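Local structure of Phosphoglucomutase/phosphomannomutase family protein (Burkholderia thailandensis, 3UW2) at residues Ala206-Cys219 with Asp363-Leu375. The protein probably catalyses intramolecular phosphoryl transfer on phosphosugars, as a metal-binding member of the phosphohexose mutase family. Numbering follows the deposited sequence.
Sequences AGPLATRLFKALGC and DGLYTGARLLEIL
Phe214 and Leu365 carry the contact between two nearly parallel helices, 206-216 of alpha/beta/alpha domain II and 364-375 of domain III, whose axes cross at -24° and approach to 10.5 Å. Phe214 is a knob in a hole formed by Leu365, Gly368, Ala369 and Leu372. With CG anti to the carbonyl carbon (chi1 -56°), the ring reaches across to the neighbouring helix. There Leu365 O sits at the ring edge, near its plane, 3.7 Å from Phe214 CE1. The ring also packs against the bare backbone of Gly368, with Phe214 CZ 4.1 Å from Gly368 CA. Phe261 of strand 259-263 packs edge-to-face with the same ring, joining the helix pair to the domain II sheet. One turn earlier, Leu365 lies over the backbone of Ala210, its CD2 3.7 Å from Ala210 N and its CG against Ala210 CB. Leu209 crosses this leucine at about a right angle, and Leu213 brings CD2 to Leu365 CB. Ala206 CB meets Leu365 CD1; the Ala206 side chain is about 9 Å from the bound zinc ion, so this end of the interface lies near the metal site formed by Asp264, Asp266 and Asp268. The N-terminus of helix 364-375 is capped by Asp363, whose OD1 accepts a nearly straight bond from Tyr366 N. Near the C-terminal ends, Leu217 CD1 rests 3.8 Å from Ala369 CB. Leu372 CD1 touches both Phe214 CD1, at 3.7 Å, and the SG of Cys219, the residue after the Schellman glycine Gly218, at 4.1 Å.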
loop_
_atom_site.group_PDB
_atom_site.type_symbol
_atom_site.label_atom_id
_atom_site.label_comp_id
_atom_site.label_asym_id
_atom_site.label_seq_id
_atom_site.Cartn_x
_atom_site.Cartn_y
_atom_site.Cartn_z
ATOM N N ALA A 206 0.852 4.534 12.905
ATOM C CA ALA A 206 1.397 3.163 13.040
ATOM C C ALA A 206 2.054 2.982 14.437
ATOM O O ALA A 206 2.117 1.862 14.961
ATOM C CB ALA A 206 2.458 2.868 11.936
ATOM N N GLY A 207 2.561 4.057 15.043
ATOM C CA GLY A 207 3.467 3.859 16.193
ATOM C C GLY A 207 2.944 3.105 17.420
ATOM O O GLY A 207 3.518 2.074 17.823
ATOM N N PRO A 208 1.833 3.580 18.018
ATOM C CA PRO A 208 1.315 2.869 19.182
ATOM C C PRO A 208 0.999 1.380 18.973
ATOM O O PRO A 208 1.466 0.519 19.743
ATOM C CB PRO A 208 0.055 3.681 19.562
ATOM C CG PRO A 208 0.317 5.064 18.992
ATOM C CD PRO A 208 1.011 4.753 17.667
ATOM N N LEU A 209 0.174 1.039 17.989
ATOM C CA LEU A 209 -0.164 -0.346 17.810
ATOM C C LEU A 209 0.999 -1.182 17.237
ATOM O O LEU A 209 1.144 -2.355 17.572
ATOM C CB LEU A 209 -1.352 -0.461 16.860
ATOM C CG LEU A 209 -2.143 -1.749 16.837
ATOM C CD1 LEU A 209 -2.559 -2.252 18.242
ATOM C CD2 LEU A 209 -3.379 -1.482 15.989
ATOM N N ALA A 210 1.812 -0.644 16.342
ATOM C CA ALA A 210 2.962 -1.477 15.885
ATOM C C ALA A 210 3.913 -1.834 17.045
ATOM O O ALA A 210 4.335 -2.999 17.160
ATOM C CB ALA A 210 3.733 -0.794 14.783
ATOM N N THR A 211 4.162 -0.882 17.956
ATOM C CA THR A 211 5.051 -1.176 19.088
ATOM C C THR A 211 4.413 -2.186 20.012
ATOM O O THR A 211 5.074 -3.128 20.439
ATOM C CB THR A 211 5.546 0.095 19.816
ATOM O OG1 THR A 211 4.417 0.911 20.179
ATOM C CG2 THR A 211 6.451 0.891 18.851
ATOM N N ARG A 212 3.110 -2.007 20.282
ATOM C CA ARG A 212 2.323 -2.982 21.042
ATOM C C ARG A 212 2.439 -4.386 20.427
ATOM O O ARG A 212 2.706 -5.353 21.161
ATOM C CB ARG A 212 0.854 -2.599 21.060
ATOM C CG ARG A 212 -0.022 -3.577 21.836
ATOM C CD ARG A 212 -1.477 -3.084 21.928
ATOM N NE ARG A 212 -2.192 -4.201 22.554
ATOM C CZ ARG A 212 -3.498 -4.302 22.748
ATOM N NH1 ARG A 212 -4.303 -3.331 22.410
ATOM N NH2 ARG A 212 -3.962 -5.397 23.354
ATOM N N LEU A 213 2.232 -4.483 19.114
ATOM C CA LEU A 213 2.276 -5.787 18.395
ATOM C C LEU A 213 3.637 -6.460 18.507
ATOM O O LEU A 213 3.701 -7.629 18.898
ATOM C CB LEU A 213 1.880 -5.632 16.906
ATOM C CG LEU A 213 2.043 -6.839 16.001
ATOM C CD1 LEU A 213 1.084 -7.928 16.523
ATOM C CD2 LEU A 213 1.759 -6.505 14.510
ATOM N N PHE A 214 4.720 -5.739 18.156
ATOM C CA PHE A 214 6.027 -6.365 18.145
ATOM C C PHE A 214 6.516 -6.684 19.574
ATOM O O PHE A 214 7.211 -7.688 19.793
ATOM C CB PHE A 214 7.035 -5.555 17.313
ATOM C CG PHE A 214 6.585 -5.313 15.881
ATOM C CD1 PHE A 214 5.953 -6.327 15.126
ATOM C CD2 PHE A 214 6.812 -4.080 15.281
ATOM C CE1 PHE A 214 5.532 -6.117 13.793
ATOM C CE2 PHE A 214 6.378 -3.816 13.979
ATOM C CZ PHE A 214 5.754 -4.839 13.207
ATOM N N LYS A 215 6.097 -5.883 20.574
ATOM C CA LYS A 215 6.359 -6.298 21.976
ATOM C C LYS A 215 5.623 -7.573 22.344
ATOM O O LYS A 215 6.186 -8.433 23.051
ATOM C CB LYS A 215 6.100 -5.183 23.022
ATOM C CG LYS A 215 7.165 -4.116 22.969
ATOM C CD LYS A 215 6.916 -2.952 23.929
ATOM C CE LYS A 215 8.301 -2.396 24.276
ATOM N NZ LYS A 215 8.372 -1.191 25.166
ATOM N N ALA A 216 4.364 -7.660 21.910
ATOM C CA ALA A 216 3.546 -8.848 22.106
ATOM C C ALA A 216 4.178 -10.091 21.428
ATOM O O ALA A 216 3.996 -11.214 21.893
ATOM C CB ALA A 216 2.149 -8.634 21.536
ATOM N N LEU A 217 4.886 -9.903 20.321
ATOM C CA LEU A 217 5.603 -11.026 19.691
ATOM C C LEU A 217 6.922 -11.360 20.439
ATOM O O LEU A 217 7.576 -12.364 20.138
ATOM C CB LEU A 217 5.889 -10.726 18.222
ATOM C CG LEU A 217 4.608 -10.683 17.381
ATOM C CD1 LEU A 217 4.962 -10.271 15.972
ATOM C CD2 LEU A 217 3.900 -12.031 17.404
ATOM N N GLY A 218 7.313 -10.513 21.387
ATOM C CA GLY A 218 8.484 -10.809 22.225
ATOM C C GLY A 218 9.700 -9.989 21.846
ATOM O O GLY A 218 10.778 -10.260 22.324
ATOM N N CYS A 219 9.549 -8.997 20.974
ATOM C CA CYS A 219 10.712 -8.229 20.551
ATOM C C CYS A 219 10.964 -7.028 21.442
ATOM O O CYS A 219 10.011 -6.351 21.914
ATOM C CB CYS A 219 10.564 -7.755 19.120
ATOM S SG CYS A 219 10.483 -9.173 18.007
ATOM N N ASP A 363 -1.216 -4.721 4.666
ATOM C CA ASP A 363 -1.061 -4.384 6.093
ATOM C C ASP A 363 0.455 -4.378 6.388
ATOM O O ASP A 363 1.103 -5.415 6.409
ATOM C CB ASP A 363 -1.777 -5.478 6.943
ATOM C CG ASP A 363 -1.726 -5.191 8.436
ATOM O OD1 ASP A 363 -0.769 -4.490 8.883
ATOM O OD2 ASP A 363 -2.635 -5.692 9.161
ATOM N N GLY A 364 0.997 -3.201 6.616
ATOM C CA GLY A 364 2.384 -3.038 7.003
ATOM C C GLY A 364 2.777 -3.699 8.324
ATOM O O GLY A 364 3.928 -4.169 8.468
ATOM N N LEU A 365 1.859 -3.706 9.297
ATOM C CA LEU A 365 2.154 -4.242 10.622
ATOM C C LEU A 365 2.143 -5.796 10.566
ATOM O O LEU A 365 2.982 -6.440 11.196
ATOM C CB LEU A 365 1.084 -3.816 11.651
ATOM C CG LEU A 365 1.232 -2.392 12.257
ATOM C CD1 LEU A 365 0.976 -1.275 11.254
ATOM C CD2 LEU A 365 0.209 -2.274 13.411
ATOM N N TYR A 366 1.145 -6.368 9.881
ATOM C CA TYR A 366 1.146 -7.777 9.610
ATOM C C TYR A 366 2.333 -8.207 8.764
ATOM O O TYR A 366 2.931 -9.231 9.045
ATOM C CB TYR A 366 -0.178 -8.204 8.925
ATOM C CG TYR A 366 -0.312 -9.703 8.875
ATOM C CD1 TYR A 366 -0.481 -10.457 10.062
ATOM C CD2 TYR A 366 -0.253 -10.401 7.653
ATOM C CE1 TYR A 366 -0.551 -11.885 10.033
ATOM C CE2 TYR A 366 -0.341 -11.793 7.608
ATOM C CZ TYR A 366 -0.550 -12.517 8.804
ATOM O OH TYR A 366 -0.642 -13.883 8.728
ATOM N N THR A 367 2.682 -7.438 7.727
ATOM C CA THR A 367 3.868 -7.830 6.911
ATOM C C THR A 367 5.098 -7.845 7.845
ATOM O O THR A 367 5.934 -8.746 7.750
ATOM C CB THR A 367 4.057 -6.802 5.762
ATOM O OG1 THR A 367 2.895 -6.863 4.923
ATOM C CG2 THR A 367 5.358 -7.038 4.926
ATOM N N GLY A 368 5.224 -6.836 8.721
ATOM C CA GLY A 368 6.334 -6.803 9.663
ATOM C C GLY A 368 6.390 -8.094 10.490
ATOM O O GLY A 368 7.439 -8.669 10.679
ATOM N N ALA A 369 5.243 -8.534 10.988
ATOM C CA ALA A 369 5.188 -9.723 11.787
ATOM C C ALA A 369 5.578 -10.950 10.951
ATOM O O ALA A 369 6.312 -11.828 11.440
ATOM C CB ALA A 369 3.780 -9.871 12.374
ATOM N N ARG A 370 5.132 -11.004 9.687
ATOM C CA ARG A 370 5.407 -12.157 8.873
ATOM C C ARG A 370 6.902 -12.156 8.566
ATOM O O ARG A 370 7.495 -13.213 8.447
ATOM C CB ARG A 370 4.592 -12.139 7.567
ATOM C CG ARG A 370 3.090 -12.480 7.769
ATOM C CD ARG A 370 2.890 -13.946 8.154
ATOM N NE ARG A 370 3.167 -14.848 6.989
ATOM C CZ ARG A 370 2.239 -15.364 6.182
ATOM N NH1 ARG A 370 0.905 -15.180 6.418
ATOM N NH2 ARG A 370 2.628 -16.152 5.188
ATOM N N LEU A 371 7.491 -10.963 8.419
ATOM C CA LEU A 371 8.953 -10.861 8.095
ATOM C C LEU A 371 9.739 -11.344 9.349
ATOM O O LEU A 371 10.636 -12.176 9.246
ATOM C CB LEU A 371 9.257 -9.414 7.728
ATOM C CG LEU A 371 10.734 -9.105 7.438
ATOM C CD1 LEU A 371 11.269 -10.092 6.417
ATOM C CD2 LEU A 371 10.880 -7.676 6.965
ATOM N N LEU A 372 9.343 -10.891 10.552
ATOM C CA LEU A 372 10.010 -11.363 11.789
ATOM C C LEU A 372 9.904 -12.911 11.963
ATOM O O LEU A 372 10.812 -13.552 12.462
ATOM C CB LEU A 372 9.430 -10.657 13.012
ATOM C CG LEU A 372 9.582 -9.142 13.212
ATOM C CD1 LEU A 372 8.746 -8.672 14.373
ATOM C CD2 LEU A 372 11.052 -8.895 13.490
ATOM N N GLU A 373 8.780 -13.502 11.601
ATOM C CA GLU A 373 8.630 -14.956 11.693
ATOM C C GLU A 373 9.756 -15.687 10.914
ATOM O O GLU A 373 10.301 -16.705 11.393
ATOM C CB GLU A 373 7.285 -15.356 11.088
ATOM C CG GLU A 373 7.022 -16.865 11.104
ATOM C CD GLU A 373 5.637 -17.187 10.556
ATOM O OE1 GLU A 373 5.375 -17.053 9.309
ATOM O OE2 GLU A 373 4.803 -17.547 11.384
ATOM N N ILE A 374 10.053 -15.172 9.720
ATOM C CA ILE A 374 11.088 -15.714 8.864
ATOM C C ILE A 374 12.495 -15.354 9.355
ATOM O O ILE A 374 13.341 -16.251 9.482
ATOM C CB ILE A 374 10.910 -15.247 7.411
ATOM C CG1 ILE A 374 9.575 -15.796 6.825
ATOM C CG2 ILE A 374 12.102 -15.685 6.548
ATOM C CD1 ILE A 374 9.151 -15.193 5.509
ATOM N N LEU A 375 12.752 -14.058 9.600
ATOM C CA LEU A 375 14.065 -13.552 10.045
ATOM C C LEU A 375 14.493 -14.206 11.369
ATOM O O LEU A 375 15.669 -14.536 11.570
ATOM C CB LEU A 375 14.007 -12.028 10.238
ATOM C CG LEU A 375 13.829 -11.209 8.942
ATOM C CD1 LEU A 375 13.953 -9.709 9.247
ATOM C CD2 LEU A 375 14.757 -11.664 7.826
#